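Local coordinates for aminofutalosine deaminase (Helicobacter pylori, PDB 7LKK), which deaminates aminofutalosine by hydrolysis on the menaquinone pathway, and is held here with an iron(III) ion and the inhibitor methylthio-coformycin, at residues A124-G129 against L415-K420; D261-F266 against L281-R286; E341-L346 against H408-E413. One frame throughout, in Å; residues are numbered along the deposited sequence.

Contact 1 of 3, residues A124-G129 against L415-K420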
loop_
_atom_site.group_PDB
_atom_site.type_symbol
_atom_site.label_atom_id
_atom_site.label_comp_id
_atom_site.label_asym_id
_atom_site.label_seq_id
_atom_site.Cartn_x
_atom_site.Cartn_y
_atom_site.Cartn_z
ATOM N N ALA A 124 -17.926 4.625 -1.535
ATOM C CA ALA A 124 -16.636 4.021 -1.189
ATOM C C ALA A 124 -16.407 3.992 0.326
ATOM O O ALA A 124 -15.814 3.040 0.854
ATOM C CB ALA A 124 -15.482 4.799 -1.843
ATOM N N GLN A 125 -16.831 5.043 1.036
ATOM C CA GLN A 125 -16.774 5.039 2.500
ATOM C C GLN A 125 -17.630 3.913 3.074
ATOM O O GLN A 125 -17.147 3.058 3.828
ATOM C CB GLN A 125 -17.243 6.393 3.047
ATOM C CG GLN A 125 -16.426 7.579 2.564
ATOM C CD GLN A 125 -15.008 7.546 3.090
ATOM O OE1 GLN A 125 -14.745 7.943 4.228
ATOM N NE2 GLN A 125 -14.084 7.080 2.264
ATOM N N LEU A 126 -18.912 3.892 2.702
ATOM C CA LEU A 126 -19.849 2.933 3.279
ATOM C C LEU A 126 -19.422 1.496 3.007
ATOM O O LEU A 126 -19.445 0.651 3.908
ATOM C CB LEU A 126 -21.253 3.192 2.736
ATOM C CG LEU A 126 -21.914 4.494 3.189
ATOM C CD1 LEU A 126 -23.040 4.873 2.241
ATOM C CD2 LEU A 126 -22.426 4.365 4.614
ATOM N N LYS A 127 -19.026 1.196 1.768
ATOM C CA LYS A 127 -18.605 -0.166 1.457
ATOM C C LYS A 127 -17.291 -0.528 2.133
ATOM O O LYS A 127 -17.014 -1.717 2.323
ATOM C CB LYS A 127 -18.480 -0.357 -0.052
ATOM C CG LYS A 127 -19.808 -0.567 -0.767
ATOM C CD LYS A 127 -19.677 -0.415 -2.283
ATOM C CE LYS A 127 -18.226 -0.445 -2.747
ATOM N NZ LYS A 127 -17.658 0.923 -2.915
ATOM N N SER A 128 -16.488 0.465 2.510
ATOM C CA SER A 128 -15.263 0.238 3.264
ATOM C C SER A 128 -15.510 0.042 4.754
ATOM O O SER A 128 -14.547 -0.157 5.502
ATOM C CB SER A 128 -14.296 1.409 3.054
ATOM O OG SER A 128 -13.072 1.196 3.732
ATOM N N GLY A 129 -16.762 0.105 5.199
ATOM C CA GLY A 129 -17.091 -0.018 6.603
ATOM C C GLY A 129 -17.111 1.280 7.377
ATOM O O GLY A 129 -17.232 1.246 8.608
ATOM N N LEU A 415 -23.540 -3.633 7.134
ATOM C CA LEU A 415 -23.299 -2.347 7.771
ATOM C C LEU A 415 -24.588 -1.904 8.439
ATOM O O LEU A 415 -25.619 -1.767 7.773
ATOM C CB LEU A 415 -22.820 -1.300 6.759
ATOM C CG LEU A 415 -22.489 0.078 7.336
ATOM C CD1 LEU A 415 -21.410 -0.025 8.405
ATOM C CD2 LEU A 415 -22.066 1.040 6.235
ATOM N N PHE A 416 -24.531 -1.699 9.751
ATOM C CA PHE A 416 -25.639 -1.153 10.522
ATOM C C PHE A 416 -25.227 0.210 11.055
ATOM O O PHE A 416 -24.151 0.346 11.645
ATOM C CB PHE A 416 -26.025 -2.074 11.683
ATOM C CG PHE A 416 -26.493 -3.436 11.254
ATOM C CD1 PHE A 416 -25.586 -4.465 11.062
ATOM C CD2 PHE A 416 -27.840 -3.692 11.059
ATOM C CE1 PHE A 416 -26.014 -5.721 10.673
ATOM C CE2 PHE A 416 -28.274 -4.945 10.671
ATOM C CZ PHE A 416 -27.359 -5.961 10.477
ATOM N N LEU A 417 -26.075 1.213 10.839
ATOM C CA LEU A 417 -25.831 2.566 11.322
ATOM C C LEU A 417 -27.043 3.010 12.123
ATOM O O LEU A 417 -28.158 3.049 11.594
ATOM C CB LEU A 417 -25.558 3.529 10.164
ATOM C CG LEU A 417 -24.252 3.275 9.408
ATOM C CD1 LEU A 417 -24.031 4.319 8.322
ATOM C CD2 LEU A 417 -23.072 3.232 10.368
ATOM N N GLY A 418 -26.822 3.345 13.391
ATOM C CA GLY A 418 -27.937 3.597 14.288
ATOM C C GLY A 418 -28.900 2.436 14.388
ATOM O O GLY A 418 -30.100 2.649 14.586
ATOM N N GLY A 419 -28.405 1.206 14.244
ATOM C CA GLY A 419 -29.238 0.027 14.317
ATOM C C GLY A 419 -29.975 -0.335 13.048
ATOM O O GLY A 419 -30.587 -1.409 12.995
ATOM N N LYS A 420 -29.950 0.517 12.029
ATOM C CA LYS A 420 -30.620 0.247 10.765
ATOM C C LYS A 420 -29.631 -0.344 9.769
ATOM O O LYS A 420 -28.499 0.134 9.645
ATOM C CB LYS A 420 -31.240 1.523 10.192
ATOM C CG LYS A 420 -32.133 2.267 11.171
ATOM C CD LYS A 420 -32.794 3.472 10.519
ATOM C CE LYS A 420 -33.672 4.222 11.508
ATOM N NZ LYS A 420 -34.432 5.325 10.855
#
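Leu415 brings strand 414-417 up against the last turn of helix 115-127, and its nearest neighbours there are Leu126 and Gly129. Its CA lies 6.7 Å from the CA of Gly129, the closest CA-to-CA approach of the two segments. With CG anti to the backbone N (chi1 -178°), the isobutyl group reaches out toward the helix end, and one branch does most of the touching: Leu415 CD2 sits 3.7 Å from Leu126 CD2, the two side chains crossing at about a right angle. The same methyl comes within 3.5 Å of Leu126 O. That carbonyl is already used by the helix end, where Gly129 N donates to Leu126 O at 3.0 Å. Gly129 has positive phi (90°), and two backbone bonds lead back from here into the last turn, a Schellman motif that finishes the helix and hands the chain on to strand 130-137. The other branch of Leu415 approaches the glycine only loosely, CD1 lying 4.4 Å from Gly129 O.

In this amidohydrolase of the TIM-barrel clan, strand 69-80 pairs in parallel with 130-137 and antiparallel with 387-391, which in turn pairs with 414-417. Ala74 of strand 69-80 touches both Leu415 and Leu417, so the contact lies where a helix beside the barrel meets the strands near the C-terminus.

Two residues along, Leu417 faces the helix again. Its CD1 meets Leu126 CD2 at 4.0 Å, which places that one Leu126 methyl against both strand leucines. From here the chain reverses through a type I' turn, closed by Leu417 N to Lys420 O at 2.9 Å and by Lys420 N to Leu417 O at 3.1 Å. Within the turn, Gly418 N donates to the carboxylate of Asp386.

Contact 2 of 3, residues D261-F266 against L281-R286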
loop_
_atom_site.group_PDB
_atom_site.type_symbol
_atom_site.label_atom_id
_atom_site.label_comp_id
_atom_site.label_asym_id
_atom_site.label_seq_id
_atom_site.Cartn_x
_atom_site.Cartn_y
_atom_site.Cartn_z
ATOM N N ASP A 261 3.378 30.057 18.603
ATOM C CA ASP A 261 2.426 31.139 18.367
ATOM C C ASP A 261 1.144 30.612 17.734
ATOM O O ASP A 261 0.042 31.053 18.080
ATOM C CB ASP A 261 3.067 32.207 17.482
ATOM C CG ASP A 261 2.231 33.466 17.383
ATOM O OD1 ASP A 261 1.550 33.812 18.370
ATOM O OD2 ASP A 261 2.260 34.115 16.317
ATOM N N TYR A 262 1.270 29.660 16.808
ATOM C CA TYR A 262 0.094 29.074 16.174
ATOM C C TYR A 262 -0.631 28.130 17.125
ATOM O O TYR A 262 -1.858 28.197 17.267
ATOM C CB TYR A 262 0.500 28.342 14.896
ATOM C CG TYR A 262 -0.668 27.906 14.045
ATOM C CD1 TYR A 262 -1.323 28.808 13.218
ATOM C CD2 TYR A 262 -1.120 26.591 14.071
ATOM C CE1 TYR A 262 -2.393 28.416 12.438
ATOM C CE2 TYR A 262 -2.191 26.189 13.294
ATOM C CZ TYR A 262 -2.823 27.105 12.479
ATOM O OH TYR A 262 -3.889 26.713 11.704
ATOM N N ILE A 263 0.117 27.239 17.782
ATOM C CA ILE A 263 -0.485 26.248 18.674
ATOM C C ILE A 263 -1.277 26.929 19.783
ATOM O O ILE A 263 -2.397 26.514 20.110
ATOM C CB ILE A 263 0.603 25.324 19.254
ATOM C CG1 ILE A 263 1.227 24.461 18.157
ATOM C CG2 ILE A 263 0.034 24.459 20.380
ATOM C CD1 ILE A 263 2.558 23.854 18.554
ATOM N N ASP A 264 -0.714 27.986 20.374
ATOM C CA ASP A 264 -1.333 28.615 21.537
ATOM C C ASP A 264 -2.708 29.197 21.234
ATOM O O ASP A 264 -3.512 29.353 22.158
ATOM C CB ASP A 264 -0.417 29.706 22.094
ATOM C CG ASP A 264 0.846 29.143 22.716
ATOM O OD1 ASP A 264 0.975 27.901 22.787
ATOM O OD2 ASP A 264 1.712 29.942 23.131
ATOM N N MET A 265 -2.997 29.517 19.967
ATOM C CA MET A 265 -4.330 29.998 19.611
ATOM C C MET A 265 -5.413 29.000 19.995
ATOM O O MET A 265 -6.537 29.399 20.319
ATOM C CB MET A 265 -4.412 30.284 18.112
ATOM C CG MET A 265 -3.655 31.508 17.642
ATOM S SD MET A 265 -4.158 31.956 15.969
ATOM C CE MET A 265 -3.886 30.402 15.117
ATOM N N PHE A 266 -5.104 27.705 19.946
ATOM C CA PHE A 266 -6.068 26.650 20.215
ATOM C C PHE A 266 -6.042 26.190 21.668
ATOM O O PHE A 266 -6.559 25.110 21.974
ATOM C CB PHE A 266 -5.818 25.466 19.277
ATOM C CG PHE A 266 -5.878 25.828 17.818
ATOM C CD1 PHE A 266 -7.065 25.719 17.113
ATOM C CD2 PHE A 266 -4.751 26.286 17.157
ATOM C CE1 PHE A 266 -7.126 26.058 15.774
ATOM C CE2 PHE A 266 -4.805 26.628 15.817
ATOM C CZ PHE A 266 -5.993 26.511 15.125
ATOM N N LEU A 281 9.312 17.184 18.878
ATOM C CA LEU A 281 8.771 16.653 20.125
ATOM C C LEU A 281 8.264 17.776 21.024
ATOM O O LEU A 281 7.211 17.648 21.658
ATOM C CB LEU A 281 9.827 15.816 20.847
ATOM C CG LEU A 281 9.386 15.155 22.156
ATOM C CD1 LEU A 281 8.170 14.268 21.931
ATOM C CD2 LEU A 281 10.528 14.361 22.771
ATOM N N GLU A 282 8.999 18.890 21.086
ATOM C CA GLU A 282 8.538 20.028 21.874
ATOM C C GLU A 282 7.211 20.560 21.348
ATOM O O GLU A 282 6.315 20.901 22.131
ATOM C CB GLU A 282 9.593 21.134 21.878
ATOM C CG GLU A 282 9.205 22.341 22.724
ATOM C CD GLU A 282 9.989 23.589 22.368
ATOM O OE1 GLU A 282 11.153 23.461 21.934
ATOM O OE2 GLU A 282 9.438 24.700 22.522
ATOM N N ALA A 283 7.060 20.627 20.023
ATOM C CA ALA A 283 5.814 21.119 19.445
ATOM C C ALA A 283 4.648 20.193 19.769
ATOM O O ALA A 283 3.557 20.656 20.120
ATOM C CB ALA A 283 5.967 21.283 17.933
ATOM N N LEU A 284 4.860 18.879 19.660
ATOM C CA LEU A 284 3.803 17.934 20.007
ATOM C C LEU A 284 3.456 18.018 21.489
ATOM O O LEU A 284 2.281 17.938 21.868
ATOM C CB LEU A 284 4.224 16.514 19.631
ATOM C CG LEU A 284 4.288 16.180 18.140
ATOM C CD1 LEU A 284 4.619 14.706 17.941
ATOM C CD2 LEU A 284 2.980 16.535 17.450
ATOM N N LYS A 285 4.470 18.174 22.344
ATOM C CA LYS A 285 4.210 18.342 23.770
ATOM C C LYS A 285 3.487 19.655 24.045
ATOM O O LYS A 285 2.620 19.721 24.925
ATOM C CB LYS A 285 5.521 18.275 24.551
ATOM C CG LYS A 285 6.104 16.875 24.663
ATOM C CD LYS A 285 7.360 16.878 25.517
ATOM C CE LYS A 285 7.042 16.498 26.953
ATOM N NZ LYS A 285 5.964 15.470 27.019
ATOM N N ARG A 286 3.832 20.707 23.299
ATOM C CA ARG A 286 3.125 21.978 23.430
ATOM C C ARG A 286 1.664 21.830 23.031
ATOM O O ARG A 286 0.774 22.380 23.689
ATOM C CB ARG A 286 3.807 23.045 22.575
ATOM C CG ARG A 286 3.251 24.448 22.768
ATOM C CD ARG A 286 3.875 25.123 23.976
ATOM N NE ARG A 286 3.626 26.563 23.993
ATOM C CZ ARG A 286 4.291 27.424 24.756
ATOM N NH1 ARG A 286 5.249 26.992 25.564
ATOM N NH2 ARG A 286 3.999 28.717 24.714
#
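Arg286 NH2 donates to Asp264 OD2 at 3.0 Å, nearly straight at 170°, and a second bond runs beside it from Arg286 NE to Asp264 OD1 at 3.2 Å. The arginine therefore grips the carboxylate side-on, one nitrogen to each oxygen, and both oxygens use their syn lone pairs. Carboxylate and guanidinium planes are only 18° apart, and the paired bonds should resist rotation of either group. Arg286 reaches this position by a bend at chi2 (83°), which swings the chain over toward Asp264.

The two helices involved, 259-264 and 281-291, come just before and just after strand 269-275 of the barrel and pack as neighbours in its outer layer. Beside the salt bridge, on the more buried side, Ile263 packs between them with two separate branches. Its CG2 rests 4.0 Å from Arg286 CG, against the aliphatic base of the arginine, while CD1 turns to the preceding helical turn, 3.7 Å from Ala283 O and 4.3 Å from Ala283 CB. Ile287 and, from strand 218-222, Phe222 also touch the Ile263 side chain.

Contact 3 of 3, residues E341-L346 against H408-E413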
loop_
_atom_site.group_PDB
_atom_site.type_symbol
_atom_site.label_atom_id
_atom_site.label_comp_id
_atom_site.label_asym_id
_atom_site.label_seq_id
_atom_site.Cartn_x
_atom_site.Cartn_y
_atom_site.Cartn_z
ATOM N N GLU A 341 -6.357 2.721 3.184
ATOM C CA GLU A 341 -5.515 3.640 3.944
ATOM C C GLU A 341 -4.832 2.930 5.104
ATOM O O GLU A 341 -3.670 3.217 5.421
ATOM C CB GLU A 341 -6.351 4.812 4.460
ATOM C CG GLU A 341 -5.534 6.021 4.884
ATOM C CD GLU A 341 -4.861 6.705 3.713
ATOM O OE1 GLU A 341 -5.385 6.606 2.582
ATOM O OE2 GLU A 341 -3.807 7.341 3.918
ATOM N N LEU A 342 -5.538 2.003 5.755
ATOM C CA LEU A 342 -4.951 1.280 6.877
ATOM C C LEU A 342 -3.821 0.365 6.419
ATOM O O LEU A 342 -2.807 0.230 7.111
ATOM C CB LEU A 342 -6.031 0.486 7.610
ATOM C CG LEU A 342 -7.084 1.356 8.304
ATOM C CD1 LEU A 342 -8.190 0.503 8.916
ATOM C CD2 LEU A 342 -6.435 2.249 9.353
ATOM N N ARG A 343 -3.972 -0.263 5.251
ATOM C CA ARG A 343 -2.884 -1.074 4.715
ATOM C C ARG A 343 -1.693 -0.208 4.323
ATOM O O ARG A 343 -0.538 -0.605 4.526
ATOM C CB ARG A 343 -3.373 -1.896 3.522
ATOM C CG ARG A 343 -4.201 -3.112 3.920
ATOM C CD ARG A 343 -4.592 -3.940 2.712
ATOM N NE ARG A 343 -5.685 -3.333 1.958
ATOM C CZ ARG A 343 -6.974 -3.526 2.221
ATOM N NH1 ARG A 343 -7.341 -4.311 3.228
ATOM N NH2 ARG A 343 -7.898 -2.931 1.478
ATOM N N ALA A 344 -1.948 0.977 3.762
ATOM C CA ALA A 344 -0.855 1.910 3.510
ATOM C C ALA A 344 -0.179 2.305 4.815
ATOM O O ALA A 344 1.050 2.431 4.877
ATOM C CB ALA A 344 -1.371 3.149 2.775
ATOM N N PHE A 345 -0.976 2.486 5.871
ATOM C CA PHE A 345 -0.445 2.800 7.194
ATOM C C PHE A 345 0.499 1.705 7.681
ATOM O O PHE A 345 1.574 1.994 8.222
ATOM C CB PHE A 345 -1.618 2.997 8.161
ATOM C CG PHE A 345 -1.222 3.389 9.556
ATOM C CD1 PHE A 345 -0.844 4.690 9.848
ATOM C CD2 PHE A 345 -1.272 2.463 10.588
ATOM C CE1 PHE A 345 -0.498 5.055 11.141
ATOM C CE2 PHE A 345 -0.927 2.819 11.877
ATOM C CZ PHE A 345 -0.540 4.117 12.155
ATOM N N LEU A 346 0.118 0.440 7.487
ATOM C CA LEU A 346 0.986 -0.664 7.888
ATOM C C LEU A 346 2.305 -0.634 7.125
ATOM O O LEU A 346 3.358 -0.970 7.679
ATOM C CB LEU A 346 0.271 -1.997 7.675
ATOM C CG LEU A 346 -1.009 -2.228 8.480
ATOM C CD1 LEU A 346 -1.611 -3.590 8.148
ATOM C CD2 LEU A 346 -0.748 -2.102 9.979
ATOM N N HIS A 408 -6.963 -8.449 4.734
ATOM C CA HIS A 408 -7.894 -9.085 3.815
ATOM C C HIS A 408 -9.243 -8.388 3.688
ATOM O O HIS A 408 -9.964 -8.663 2.725
ATOM C CB HIS A 408 -8.118 -10.549 4.224
ATOM C CG HIS A 408 -6.862 -11.363 4.238
ATOM N ND1 HIS A 408 -6.127 -11.618 3.100
ATOM C CD2 HIS A 408 -6.200 -11.967 5.254
ATOM C CE1 HIS A 408 -5.071 -12.348 3.412
ATOM N NE2 HIS A 408 -5.093 -12.575 4.714
ATOM N N ALA A 409 -9.602 -7.499 4.614
ATOM C CA ALA A 409 -10.896 -6.827 4.534
ATOM C C ALA A 409 -10.917 -5.856 3.357
ATOM O O ALA A 409 -10.064 -4.970 3.254
ATOM C CB ALA A 409 -11.200 -6.087 5.834
ATOM N N LYS A 410 -11.891 -6.028 2.466
ATOM C CA LYS A 410 -12.055 -5.148 1.317
ATOM C C LYS A 410 -13.427 -4.496 1.276
ATOM O O LYS A 410 -13.520 -3.265 1.205
ATOM C CB LYS A 410 -11.777 -5.920 0.017
ATOM C CG LYS A 410 -10.319 -5.843 -0.415
ATOM C CD LYS A 410 -9.761 -7.200 -0.810
ATOM C CE LYS A 410 -10.291 -7.653 -2.157
ATOM N NZ LYS A 410 -9.707 -8.961 -2.564
ATOM N N GLU A 411 -14.502 -5.284 1.321
ATOM C CA GLU A 411 -15.858 -4.754 1.285
ATOM C C GLU A 411 -16.660 -5.332 2.441
ATOM O O GLU A 411 -16.532 -6.515 2.767
ATOM C CB GLU A 411 -16.553 -5.079 -0.044
ATOM C CG GLU A 411 -17.977 -4.545 -0.143
ATOM C CD GLU A 411 -18.449 -4.392 -1.578
ATOM O OE1 GLU A 411 -17.620 -4.035 -2.442
ATOM O OE2 GLU A 411 -19.648 -4.627 -1.839
ATOM N N VAL A 412 -17.491 -4.490 3.056
ATOM C CA VAL A 412 -18.273 -4.924 4.203
ATOM C C VAL A 412 -19.421 -5.818 3.742
ATOM O O VAL A 412 -19.979 -5.649 2.648
ATOM C CB VAL A 412 -18.780 -3.705 5.000
ATOM C CG1 VAL A 412 -20.011 -3.086 4.345
ATOM C CG2 VAL A 412 -19.059 -4.088 6.442
ATOM N N GLU A 413 -19.758 -6.802 4.575
ATOM C CA GLU A 413 -20.863 -7.710 4.296
ATOM C C GLU A 413 -22.167 -7.222 4.911
ATOM O O GLU A 413 -23.233 -7.366 4.304
ATOM C CB GLU A 413 -20.532 -9.111 4.817
ATOM C CG GLU A 413 -21.409 -10.210 4.248
ATOM C CD GLU A 413 -21.196 -11.540 4.945
ATOM O OE1 GLU A 413 -20.258 -11.639 5.763
ATOM O OE2 GLU A 413 -21.968 -12.485 4.676
#
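Arg343 and His408 have the nearest CA atoms of the two segments, yet these are still 9.5 Å apart, a gap crossed by the long arginine side chain. Helix 338-348, which follows the last parallel strand of the TIM-barrel region, here faces a segment without regular structure that joins the end of helix 401-408 to strand 414-417. Ala409 is the first residue to leave helical geometry, and its carbonyl becomes the target.

Arg343 runs extended through chi2 and then bends at chi3 (-77°), which brings the guanidinium to that carbonyl, the near-perpendicular last torsion setting its plane. Arg343 NH1 donates to Ala409 O at 2.8 Å with an N-H...O angle of 162°. The oxygen lies near the guanidinium plane, whereas the donor itself stands tilted by 25° from the plane of the carbonyl. NH1 also donates to Leu406 O, so a single nitrogen ties together two carbonyls around the C-terminal end of helix 401-408, where the positive charge should be favourably placed. On its own helix, Arg343 NH2 forms a salt bridge with Asp340, which should help hold the guanidinium in position. Ile334 of the second subunit packs on both Arg343 and His408, placing this bridge beside the dimer interface. Lys410 is met through its aliphatic part, with CG 4.2 Å from Arg343 NH2, approaching the guanidinium obliquely.

In the fold
Contact 1 is buried and purely apolar across its segments, while contacts 2 and 3 are partly buried and each has an arginine at its polar bond: paired with a carboxylate beside an apolar patch in contact 2, with a backbone carbonyl in contact 3. The second segments of contacts 1 and 3 follow each other near the C-terminus; the contacts' centres are about 15 Å apart and they touch directly, Lys127 O lying 2.9 Å from Val412 N in a probable hydrogen bond. Segment 408-413 thus runs from helix 338-348 toward helix 115-127. Contact 2 is on the opposite side of the chain's centre from both and joins helices close in sequence. Of the three, contact 3 alone has the second subunit against its segments.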